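Local structure of clostripain-related protein (Bacteroides thetaiotaomicron, 6N9J) at residues V166-V169 against Y170-N174; G190-Y193 against E194-V197; S241-S245 against S246-A250. The protein is a secreted cysteine protease of the clostripain (C11) family, in clan CD, and probably cleaves peptide bonds in protein substrates outside the cytoplasm. All coordinates share one frame; numbering follows the deposited sequence.

Contact 1 (V166-V169 against Y170-N174); sequences VEVV and YQLRN
V166, E167 and V168 accept backbone hydrogen bonds from Y170, Q171 and L172 in the short helix of a beta-alpha-beta unit, between strands 155-159 and 178-181. Y170 N gives to V166 O at 3.0 Å and L172 N to V168 O at 3.0 Å, both from residue i+4 back to residue i; L172 then leaves helical backbone angles, and the turn ends there.

The apolar contact pairs residues one turn apart: V168 and L172 run alongside each other, CG1 of V168 3.9 Å from CD1 of L172. Purely apolar valine and leucine suit this buried side, where L172 also meets I140 and L143 of helix 140-146.

Of the polar side chains, E167 turns away to S165, Y347 and Y360. Q171, its chain bent at chi2 (80°), has OE1 on E365 N and also takes a bond from a water that donates to E167 O.

R173 folds back over Y170, whose ring also meets W366 edge-to-face. CD of R173 lies 3.8 Å above the centre of one face of the Y170 ring, and CE2 of Y170 lies against the guanidinium. The long arginine thereby brings NH1 to Y170 O at 2.8 Å, with that oxygen in the guanidinium plane.

Contact 2 (G190-Y193 against E194-V197); sequences GAPY and EVVV
The ring of Y193 carries the methyl of A191 on one face, CB standing 3.5 Å above the ring plane and offset toward the rim, while V196 CG1 and V197 CG2 approach it obliquely. CD1 of Y193 is 4.2 Å from V196 CG1, and these two side chains run alongside each other. With CG beside its own backbone N (chi1 -76°), the ring folds back under A191; a small residue there lets the ring come close.

Y193 opens helix 193-200, whose N-cap position is taken by P192; A191 still belongs to the loop before it. A proline fits because a residue entering a helix need not donate its backbone nitrogen, while its carbonyl can still accept. P192 O is gripped by two donors on opposite faces of its plane, V195 N at 2.9 Å and V196 N at 3.0 Å, both bonds fairly straight at 161°. The proline ring packs too: CG of P192 is 4.0 Å from V195 CG2, and CD of P192 is 4.2 Å from V196 CG2. The same V196 CG2 reaches A191 CB at 4.1 Å. E194, bent at chi2 (-86°), curls back until its carboxylate lies beside P192 CB.

The phenol of Y193 is held by D159 at the end of strand 155-159, whose carboxylate oxygen OD2 also receives A191 N. From there the contact is enclosed by V108 and W110 of strand 105-110, by D30 and M34 of helix 24-37, and by Y214 and V217 of helix 206-221 beside A191 and P192.

Contact 3 (S241-S245 against S246-A250); sequences SVIKS and SELSA
S246 meets K244 where strand 239-244 turns through a short 3-10 segment into helix 248-259. Its hydroxyl OG accepts from K244 NZ at 2.9 Å and donates a hydrogen bond to OE2 of E247 at 3.0 Å, so the short serine links ammonium and carboxylate. The two charged groups do not bond directly: K244 NZ and E247 OE2 stay 4.1 Å apart, beyond a salt bridge. The lysine chain runs straight to CE and bends only at chi4 (-58°), which swings NZ back to the serine.

E247 comes next, its backbone N bonding to K244 O at 3.1 Å, and its CG lies alongside K244 CD, the two chains pointing the same way. An alanine in place of K244 would probably leave S246 OG without its ammonium donor and the E247 carboxylate without this positive charge near it, while uncovering the E247 methylenes.

L248 closes the turn with N on S245 O, a nearly straight bond at 168°, although the donor stands well above the carbonyl plane. Its CD2 touches I243 CG2 at 3.8 Å, the side chains crossing at about a right angle. At S249 a water joins in, giving to S245 O and weakly accepting from S249 N.

Around the turn, strand 239-244 lies between strands 178-181 and 315-327, both antiparallel to it, and L248 rests on V169 and Y170 of helix 166-171.

Contacts 1 and 3 adjoin, their centres 9 Å apart: V169 CG1 packs on both L248 and I243, and R173 O probably bonds to S245 OG, so the end of helix 166-171 is tied to the strand-to-helix turn. Contact 2 lies about 24 Å from either centre, across the chain's centre from contact 1. Contacts 1 and 2 are largely buried and their apolar contacts join valines to leucine, alanine, proline and tyrosine; one finishes a helix, the other starts one. Contact 3 is only partly buried, with a leucine and an isoleucine facing inward and a lysine-serine-glutamate chain on its more exposed side.

Contact 1 (V166-V169 against Y170-N174)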
loop_
_atom_site.group_PDB
_atom_site.type_symbol
_atom_site.label_atom_id
_atom_site.label_comp_id
_atom_site.label_asym_id
_atom_site.label_seq_id
_atom_site.Cartn_x
_atom_site.Cartn_y
_atom_site.Cartn_z
ATOM N N VAL A 166 -5.280 -9.067 2.883
ATOM C CA VAL A 166 -6.702 -9.057 3.203
ATOM C C VAL A 166 -6.897 -8.713 4.677
ATOM O O VAL A 166 -7.919 -8.136 5.057
ATOM C CB VAL A 166 -7.381 -10.427 2.860
ATOM C CG1 VAL A 166 -6.948 -11.499 3.828
ATOM C CG2 VAL A 166 -8.913 -10.320 2.845
ATOM N N GLU A 167 -5.907 -9.047 5.504
ATOM C CA GLU A 167 -5.942 -8.714 6.928
ATOM C C GLU A 167 -5.838 -7.200 7.159
ATOM O O GLU A 167 -6.533 -6.637 8.003
ATOM C CB GLU A 167 -4.810 -9.435 7.670
ATOM C CG GLU A 167 -4.964 -10.960 7.726
ATOM C CD GLU A 167 -4.339 -11.681 6.539
ATOM O OE1 GLU A 167 -3.892 -10.995 5.583
ATOM O OE2 GLU A 167 -4.304 -12.942 6.561
ATOM N N VAL A 168 -4.957 -6.551 6.405
ATOM C CA VAL A 168 -4.737 -5.114 6.529
ATOM C C VAL A 168 -5.929 -4.326 6.010
ATOM O O VAL A 168 -6.438 -3.429 6.675
ATOM C CB VAL A 168 -3.477 -4.683 5.757
ATOM C CG1 VAL A 168 -3.303 -3.166 5.806
ATOM C CG2 VAL A 168 -2.234 -5.413 6.296
ATOM N N VAL A 169 -6.347 -4.657 4.799
ATOM C CA VAL A 169 -7.465 -3.994 4.155
ATOM C C VAL A 169 -8.766 -4.194 4.958
ATOM O O VAL A 169 -9.554 -3.255 5.104
ATOM C CB VAL A 169 -7.640 -4.493 2.700
ATOM C CG1 VAL A 169 -8.878 -3.902 2.090
ATOM C CG2 VAL A 169 -6.411 -4.134 1.855
ATOM N N TYR A 170 -8.990 -5.390 5.499
ATOM C CA TYR A 170 -10.179 -5.585 6.332
ATOM C C TYR A 170 -10.087 -4.738 7.606
ATOM O O TYR A 170 -11.076 -4.131 8.016
ATOM C CB TYR A 170 -10.403 -7.064 6.696
ATOM C CG TYR A 170 -11.787 -7.303 7.293
ATOM C CD1 TYR A 170 -12.887 -7.534 6.474
ATOM C CD2 TYR A 170 -11.996 -7.247 8.666
ATOM C CE1 TYR A 170 -14.147 -7.723 7.004
ATOM C CE2 TYR A 170 -13.249 -7.439 9.205
ATOM C CZ TYR A 170 -14.323 -7.679 8.370
ATOM O OH TYR A 170 -15.579 -7.869 8.904
ATOM N N GLN A 171 -8.904 -4.685 8.219
ATOM C CA GLN A 171 -8.709 -3.903 9.450
ATOM C C GLN A 171 -8.964 -2.408 9.251
ATOM O O GLN A 171 -9.453 -1.717 10.157
ATOM C CB GLN A 171 -7.295 -4.089 9.994
ATOM C CG GLN A 171 -7.144 -3.697 11.460
ATOM C CD GLN A 171 -7.639 -4.771 12.435
ATOM O OE1 GLN A 171 -7.588 -5.980 12.155
ATOM N NE2 GLN A 171 -8.112 -4.327 13.597
ATOM N N LEU A 172 -8.615 -1.922 8.061
ATOM C CA LEU A 172 -8.758 -0.516 7.702
ATOM C C LEU A 172 -9.955 -0.231 6.801
ATOM O O LEU A 172 -10.029 0.847 6.215
ATOM C CB LEU A 172 -7.497 -0.028 6.988
ATOM C CG LEU A 172 -6.180 -0.208 7.735
ATOM C CD1 LEU A 172 -5.024 0.218 6.853
ATOM C CD2 LEU A 172 -6.198 0.599 8.998
ATOM N N ARG A 173 -10.882 -1.179 6.672
ATOM C CA ARG A 173 -11.933 -1.073 5.649
ATOM C C ARG A 173 -12.840 0.162 5.788
ATOM O O ARG A 173 -13.377 0.652 4.787
ATOM C CB ARG A 173 -12.807 -2.335 5.634
ATOM C CG ARG A 173 -13.682 -2.511 6.872
ATOM C CD ARG A 173 -14.281 -3.903 6.951
ATOM N NE ARG A 173 -15.144 -4.060 8.122
ATOM C CZ ARG A 173 -14.695 -4.233 9.361
ATOM N NH1 ARG A 173 -13.390 -4.276 9.604
ATOM N NH2 ARG A 173 -15.553 -4.362 10.358
ATOM N N ASN A 174 -13.008 0.662 7.008
ATOM C CA ASN A 174 -13.897 1.803 7.235
ATOM C C ASN A 174 -13.211 3.152 7.014
ATOM O O ASN A 174 -13.806 4.208 7.258
ATOM C CB ASN A 174 -14.482 1.746 8.650
ATOM C CG ASN A 174 -15.447 0.587 8.837
ATOM O OD1 ASN A 174 -16.293 0.319 7.978
ATOM N ND2 ASN A 174 -15.317 -0.114 9.958
HETATM O O HOH W 1 -8.302 -7.624 9.951
#

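Contact 2 (G190-Y193 against E194-V197)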
loop_
_atom_site.group_PDB
_atom_site.type_symbol
_atom_site.label_atom_id
_atom_site.label_comp_id
_atom_site.label_asym_id
_atom_site.label_seq_id
_atom_site.Cartn_x
_atom_site.Cartn_y
_atom_site.Cartn_z
ATOM N N GLY A 190 9.471 2.976 -6.348
ATOM C CA GLY A 190 8.053 3.183 -6.112
ATOM C C GLY A 190 7.281 3.676 -7.326
ATOM O O GLY A 190 7.609 3.351 -8.466
ATOM N N ALA A 191 6.238 4.457 -7.080
ATOM C CA ALA A 191 5.400 4.944 -8.160
ATOM C C ALA A 191 6.157 5.872 -9.099
ATOM O O ALA A 191 7.084 6.570 -8.691
ATOM C CB ALA A 191 4.164 5.655 -7.600
ATOM N N PRO A 192 5.773 5.848 -10.380
ATOM C CA PRO A 192 6.107 6.864 -11.384
ATOM C C PRO A 192 5.164 8.066 -11.248
ATOM O O PRO A 192 4.144 8.181 -11.954
ATOM C CB PRO A 192 5.890 6.126 -12.701
ATOM C CG PRO A 192 4.773 5.148 -12.377
ATOM C CD PRO A 192 5.048 4.703 -10.965
ATOM N N TYR A 193 5.510 8.975 -10.339
ATOM C CA TYR A 193 4.576 10.017 -9.932
ATOM C C TYR A 193 4.334 11.047 -11.013
ATOM O O TYR A 193 3.483 11.922 -10.858
ATOM C CB TYR A 193 5.065 10.694 -8.657
ATOM C CG TYR A 193 4.822 9.840 -7.440
ATOM C CD1 TYR A 193 3.545 9.732 -6.901
ATOM C CD2 TYR A 193 5.854 9.135 -6.842
ATOM C CE1 TYR A 193 3.299 8.950 -5.801
ATOM C CE2 TYR A 193 5.619 8.341 -5.726
ATOM C CZ TYR A 193 4.338 8.249 -5.216
ATOM O OH TYR A 193 4.066 7.469 -4.120
ATOM N N GLU A 194 5.069 10.944 -12.113
ATOM C CA GLU A 194 4.820 11.827 -13.240
ATOM C C GLU A 194 3.532 11.442 -13.978
ATOM O O GLU A 194 2.959 12.267 -14.685
ATOM C CB GLU A 194 6.010 11.825 -14.203
ATOM C CG GLU A 194 6.144 10.578 -15.052
ATOM C CD GLU A 194 6.908 9.440 -14.381
ATOM O OE1 GLU A 194 7.163 9.477 -13.149
ATOM O OE2 GLU A 194 7.263 8.494 -15.113
ATOM N N VAL A 195 3.072 10.198 -13.820
ATOM C CA VAL A 195 1.774 9.807 -14.386
ATOM C C VAL A 195 0.764 9.374 -13.319
ATOM O O VAL A 195 -0.432 9.405 -13.560
ATOM C CB VAL A 195 1.902 8.673 -15.431
ATOM C CG1 VAL A 195 2.350 9.236 -16.779
ATOM C CG2 VAL A 195 2.830 7.542 -14.933
ATOM N N VAL A 196 1.232 8.997 -12.137
ATOM C CA VAL A 196 0.318 8.676 -11.044
ATOM C C VAL A 196 -0.361 9.937 -10.471
ATOM O O VAL A 196 -1.541 9.895 -10.112
ATOM C CB VAL A 196 1.039 7.904 -9.916
ATOM C CG1 VAL A 196 0.221 7.933 -8.623
ATOM C CG2 VAL A 196 1.296 6.462 -10.349
ATOM N N VAL A 197 0.353 11.065 -10.418
ATOM C CA VAL A 197 -0.213 12.296 -9.826
ATOM C C VAL A 197 -1.485 12.778 -10.540
ATOM O O VAL A 197 -2.473 13.064 -9.870
ATOM C CB VAL A 197 0.829 13.461 -9.770
ATOM C CG1 VAL A 197 0.145 14.846 -9.825
ATOM C CG2 VAL A 197 1.673 13.345 -8.515
#

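Contact 3 (S241-S245 against S246-A250)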
loop_
_atom_site.group_PDB
_atom_site.type_symbol
_atom_site.label_atom_id
_atom_site.label_comp_id
_atom_site.label_asym_id
_atom_site.label_seq_id
_atom_site.Cartn_x
_atom_site.Cartn_y
_atom_site.Cartn_z
ATOM N N SER A 241 -2.862 -4.580 -7.390
ATOM C CA SER A 241 -4.307 -4.779 -7.450
ATOM C C SER A 241 -5.074 -3.656 -6.737
ATOM O O SER A 241 -4.488 -2.795 -6.073
ATOM C CB SER A 241 -4.692 -6.141 -6.847
ATOM O OG SER A 241 -4.434 -6.185 -5.450
ATOM N N VAL A 242 -6.396 -3.672 -6.895
ATOM C CA VAL A 242 -7.286 -2.699 -6.272
ATOM C C VAL A 242 -8.412 -3.441 -5.559
ATOM O O VAL A 242 -9.153 -4.206 -6.185
ATOM C CB VAL A 242 -7.914 -1.718 -7.310
ATOM C CG1 VAL A 242 -8.987 -0.862 -6.662
ATOM C CG2 VAL A 242 -6.857 -0.842 -7.946
ATOM N N ILE A 243 -8.530 -3.220 -4.255
ATOM C CA ILE A 243 -9.597 -3.815 -3.468
ATOM C C ILE A 243 -10.676 -2.780 -3.141
ATOM O O ILE A 243 -10.356 -1.689 -2.668
ATOM C CB ILE A 243 -9.050 -4.402 -2.179
ATOM C CG1 ILE A 243 -8.144 -5.594 -2.500
ATOM C CG2 ILE A 243 -10.186 -4.793 -1.234
ATOM C CD1 ILE A 243 -7.427 -6.130 -1.297
ATOM N N LYS A 244 -11.937 -3.128 -3.422
ATOM C CA LYS A 244 -13.114 -2.305 -3.108
ATOM C C LYS A 244 -13.656 -2.676 -1.729
ATOM O O LYS A 244 -14.225 -3.772 -1.544
ATOM C CB LYS A 244 -14.195 -2.502 -4.178
ATOM C CG LYS A 244 -15.401 -1.567 -4.083
ATOM C CD LYS A 244 -16.409 -1.877 -5.175
ATOM C CE LYS A 244 -17.375 -0.725 -5.417
ATOM N NZ LYS A 244 -18.138 -0.349 -4.198
ATOM N N SER A 245 -13.487 -1.777 -0.762
ATOM C CA SER A 245 -13.657 -2.140 0.649
ATOM C C SER A 245 -15.096 -2.457 1.044
ATOM O O SER A 245 -15.337 -3.231 1.980
ATOM C CB SER A 245 -13.109 -1.028 1.548
ATOM O OG SER A 245 -14.015 0.051 1.661
ATOM N N SER A 246 -16.057 -1.883 0.327
ATOM C CA SER A 246 -17.455 -2.124 0.641
ATOM C C SER A 246 -17.847 -3.580 0.379
ATOM O O SER A 246 -18.886 -4.022 0.837
ATOM C CB SER A 246 -18.370 -1.179 -0.156
ATOM O OG SER A 246 -18.396 -1.495 -1.541
ATOM N N GLU A 247 -17.006 -4.320 -0.344
ATOM C CA GLU A 247 -17.296 -5.722 -0.700
ATOM C C GLU A 247 -16.632 -6.767 0.213
ATOM O O GLU A 247 -16.839 -7.986 0.032
ATOM C CB GLU A 247 -16.883 -5.986 -2.155
ATOM C CG GLU A 247 -17.539 -5.047 -3.167
ATOM C CD GLU A 247 -19.053 -5.027 -3.037
ATOM O OE1 GLU A 247 -19.683 -6.108 -3.118
ATOM O OE2 GLU A 247 -19.610 -3.930 -2.826
ATOM N N LEU A 248 -15.844 -6.303 1.184
ATOM C CA LEU A 248 -15.116 -7.209 2.080
ATOM C C LEU A 248 -16.001 -7.972 3.064
ATOM O O LEU A 248 -15.693 -9.119 3.404
ATOM C CB LEU A 248 -14.053 -6.442 2.861
ATOM C CG LEU A 248 -12.996 -5.749 1.992
ATOM C CD1 LEU A 248 -12.212 -4.729 2.805
ATOM C CD2 LEU A 248 -12.064 -6.774 1.376
ATOM N N SER A 249 -17.086 -7.358 3.533
ATOM C CA SER A 249 -17.973 -8.047 4.470
ATOM C C SER A 249 -18.598 -9.292 3.817
ATOM O O SER A 249 -18.667 -10.350 4.438
ATOM C CB SER A 249 -19.069 -7.112 4.986
ATOM O OG SER A 249 -19.890 -6.661 3.926
ATOM N N ALA A 250 -19.041 -9.159 2.569
ATOM C CA ALA A 250 -19.570 -10.294 1.817
ATOM C C ALA A 250 -18.481 -11.328 1.542
ATOM O O ALA A 250 -18.748 -12.530 1.509
ATOM C CB ALA A 250 -20.195 -9.835 0.511
HETATM O O HOH W 2 -17.018 -4.043 3.863
#